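PDB 4G0O: protein argonaute 5 from Arabidopsis thaliana, which probably binds small RNAs in gene silencing, its MID domain sorting them by the 5' nucleotide through a nucleotide specificity loop. Local coordinates for residues V17-T21 against C57-I62. Residues are numbered along the deposited sequence; the frame is centred on the assembly and turned at random.
Sequences VSFST and CPPEHI
The phenyl ring of Phe-19 carries CG1 of Ile-62 over one face, a CH-pi contact in which the carbon lies 3.8 Å from the centroid of that ring and only 14° off its normal, displaced toward the rim at CD2 and CE2. Near the ring plane, Pro-58 O meets the edge, 4.1 Å from Phe-19 CD2. Cys-57 SG approaches the same corner obliquely, 3.7 Å from Phe-19 CE2, as a sulfur-aromatic contact. With CG anti to the carbonyl carbon (chi1 -56°), Phe-19 swings its ring into the turn formed by residues 57-62, where it crosses the Ile-62 side chain at about a right angle. An alanine in its place would remove the ring and is likely to leave Ile-62 CG1 and the Cys-57 sulfur facing a gap.

The two segments are also tied through their backbones. Cys-57 N donates to Ser-18 O over 3.1 Å in a nearly straight bond, and Phe-19 CA adds a CA-H...O contact to Cys-57 O. A water donates to Ser-20 O and, weakly, to Cys-57 O, while Ser-18 OG accepts from Ser-20 N in an ST turn that bends the chain as the strand ends.

In the Rossmann-like alpha/beta fold of the Argonaute MID domain, the loops after parallel strands 7-18 and 55-56 pack together here at their C-terminal ends; strand 7-18 runs between 55-56 and 78-82, and the loop after 55-56 leads through the N-cap residue His-61 into helix 62-72. Phe-19 also touches Ala-65 and Leu-66 of that helix, Val-81 of strand 78-82 and Ile-93 of helix 90-101, thereby joining both helices to the sheet.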
ATOM      1  N   VAL A  17       1.445   2.936   6.079  1.00 22.31           N
ATOM      2  CA  VAL A  17       0.846   3.159   7.388  1.00 26.95           C
ATOM      3  C   VAL A  17       0.289   1.866   7.907  1.00 26.68           C
ATOM      4  O   VAL A  17      -0.332   1.098   7.159  1.00 25.47           O
ATOM      5  CB  VAL A  17      -0.325   4.145   7.330  1.00 29.94           C
ATOM      6  CG1 VAL A  17      -0.680   4.647   8.723  1.00 30.94           C
ATOM      7  CG2 VAL A  17       0.043   5.286   6.482  1.00 31.31           C
ATOM      8  N   SER A  18       0.485   1.638   9.198  1.00 22.77           N
ATOM      9  CA  SER A  18      -0.059   0.458   9.835  1.00 26.21           C
ATOM     10  C   SER A  18      -0.980   0.807  10.994  1.00 26.47           C
ATOM     11  O   SER A  18      -0.587   1.508  11.928  1.00 22.61           O
ATOM     12  CB  SER A  18       1.069  -0.445  10.330  1.00 26.18           C
ATOM     13  OG  SER A  18       0.537  -1.454  11.158  1.00 28.82           O
ATOM     14  N   PHE A  19      -2.205   0.304  10.926  1.00 22.94           N
ATOM     15  CA  PHE A  19      -3.133   0.411  12.035  1.00 26.67           C
ATOM     16  C   PHE A  19      -3.245  -0.920  12.780  1.00 28.38           C
ATOM     17  O   PHE A  19      -4.164  -1.133  13.566  1.00 31.21           O
ATOM     18  CB  PHE A  19      -4.504   0.867  11.544  1.00 24.08           C
ATOM     19  CG  PHE A  19      -4.469   2.163  10.770  1.00 24.24           C
ATOM     20  CD1 PHE A  19      -4.667   2.176   9.393  1.00 23.40           C
ATOM     21  CD2 PHE A  19      -4.208   3.360  11.414  1.00 23.87           C
ATOM     22  CE1 PHE A  19      -4.635   3.365   8.687  1.00 24.21           C
ATOM     23  CE2 PHE A  19      -4.160   4.550  10.711  1.00 24.35           C
ATOM     24  CZ  PHE A  19      -4.378   4.554   9.343  1.00 23.22           C
ATOM     25  N   SER A  20      -2.317  -1.827  12.520  1.00 28.53           N
ATOM     26  CA  SER A  20      -2.342  -3.121  13.191  1.00 28.61           C
ATOM     27  C   SER A  20      -1.491  -3.091  14.443  1.00 27.30           C
ATOM     28  O   SER A  20      -0.386  -2.555  14.446  1.00 28.29           O
ATOM     29  CB  SER A  20      -1.832  -4.229  12.286  1.00 29.20           C
ATOM     30  OG  SER A  20      -1.660  -5.424  13.037  1.00 24.72           O
ATOM     31  N   THR A  21      -2.013  -3.685  15.503  1.00 27.88           N
ATOM     32  CA  THR A  21      -1.307  -3.746  16.769  1.00 36.22           C
ATOM     33  C   THR A  21      -0.578  -5.086  16.922  1.00 39.59           C
ATOM     34  O   THR A  21       0.445  -5.212  17.623  1.00 38.75           O
ATOM     35  CB  THR A  21      -2.305  -3.581  17.910  1.00 35.76           C
ATOM     36  OG1 THR A  21      -2.902  -2.276  17.833  1.00 43.72           O
ATOM     37  CG2 THR A  21      -1.619  -3.752  19.238  1.00 44.21           C
ATOM     38  N   CYS A  57       0.448   3.410  14.150  1.00 33.55           N
ATOM     39  CA  CYS A  57      -0.340   4.104  15.158  1.00 35.46           C
ATOM     40  C   CYS A  57      -1.612   3.314  15.466  1.00 38.04           C
ATOM     41  O   CYS A  57      -1.959   2.396  14.713  1.00 37.20           O
ATOM     42  CB  CYS A  57      -0.651   5.523  14.686  1.00 37.84           C
ATOM     43  SG  CYS A  57      -1.706   5.577  13.243  1.00 43.79           S
ATOM     44  N   PRO A  58      -2.301   3.639  16.583  1.00 33.11           N
ATOM     45  CA  PRO A  58      -3.478   2.847  16.931  1.00 31.33           C
ATOM     46  C   PRO A  58      -4.612   3.125  15.965  1.00 32.90           C
ATOM     47  O   PRO A  58      -4.685   4.224  15.414  1.00 34.42           O
ATOM     48  CB  PRO A  58      -3.856   3.370  18.323  1.00 36.14           C
ATOM     49  CG  PRO A  58      -2.648   4.055  18.839  1.00 40.49           C
ATOM     50  CD  PRO A  58      -2.003   4.642  17.620  1.00 41.21           C
ATOM     51  N   PRO A  59      -5.501   2.147  15.772  1.00 31.19           N
ATOM     52  CA  PRO A  59      -6.692   2.273  14.925  1.00 34.06           C
ATOM     53  C   PRO A  59      -7.601   3.468  15.267  1.00 33.64           C
ATOM     54  O   PRO A  59      -8.378   3.892  14.405  1.00 36.40           O
ATOM     55  CB  PRO A  59      -7.442   0.965  15.185  1.00 32.25           C
ATOM     56  CG  PRO A  59      -6.909   0.476  16.497  1.00 33.33           C
ATOM     57  CD  PRO A  59      -5.470   0.854  16.469  1.00 33.14           C
ATOM     58  N   GLU A  60      -7.530   3.998  16.484  1.00 31.44           N
ATOM     59  CA  GLU A  60      -8.353   5.165  16.814  1.00 33.86           C
ATOM     60  C   GLU A  60      -7.756   6.459  16.260  1.00 30.08           C
ATOM     61  O   GLU A  60      -8.387   7.513  16.308  1.00 37.93           O
ATOM     62  CB  GLU A  60      -8.637   5.285  18.328  1.00 35.16           C
ATOM     63  CG  GLU A  60      -7.613   4.642  19.267  1.00 37.84           C
ATOM     64  CD  GLU A  60      -7.712   3.117  19.335  1.00 37.67           C
ATOM     65  OE1 GLU A  60      -6.777   2.456  18.849  1.00 31.52           O
ATOM     66  OE2 GLU A  60      -8.708   2.587  19.876  1.00 36.23           O
ATOM     67  N   HIS A  61      -6.542   6.369  15.734  1.00 29.27           N
ATOM     68  CA  HIS A  61      -5.874   7.519  15.134  1.00 33.04           C
ATOM     69  C   HIS A  61      -5.982   7.550  13.600  1.00 28.99           C
ATOM     70  O   HIS A  61      -5.124   8.141  12.939  1.00 28.83           O
ATOM     71  CB  HIS A  61      -4.389   7.521  15.513  1.00 31.66           C
ATOM     72  CG  HIS A  61      -4.113   7.971  16.911  1.00 40.74           C
ATOM     73  ND1 HIS A  61      -3.396   9.119  17.194  1.00 42.84           N
ATOM     74  CD2 HIS A  61      -4.442   7.431  18.108  1.00 40.08           C
ATOM     75  CE1 HIS A  61      -3.309   9.266  18.504  1.00 41.03           C
ATOM     76  NE2 HIS A  61      -3.928   8.250  19.080  1.00 40.01           N
ATOM     77  N   ILE A  62      -7.011   6.918  13.035  1.00 30.02           N
ATOM     78  CA  ILE A  62      -7.124   6.801  11.563  1.00 29.87           C
ATOM     79  C   ILE A  62      -7.286   8.174  10.891  1.00 30.95           C
ATOM     80  O   ILE A  62      -6.524   8.536   9.999  1.00 28.95           O
ATOM     81  CB  ILE A  62      -8.289   5.855  11.147  1.00 29.75           C
ATOM     82  CG1 ILE A  62      -7.881   4.390  11.330  1.00 28.71           C
ATOM     83  CG2 ILE A  62      -8.711   6.081   9.698  1.00 27.83           C
ATOM     84  CD1 ILE A  62      -9.047   3.433  11.378  1.00 21.40           C
TER
HETATM   85  O   HOH W   1      -0.432   0.511  15.514  1.00 37.61           O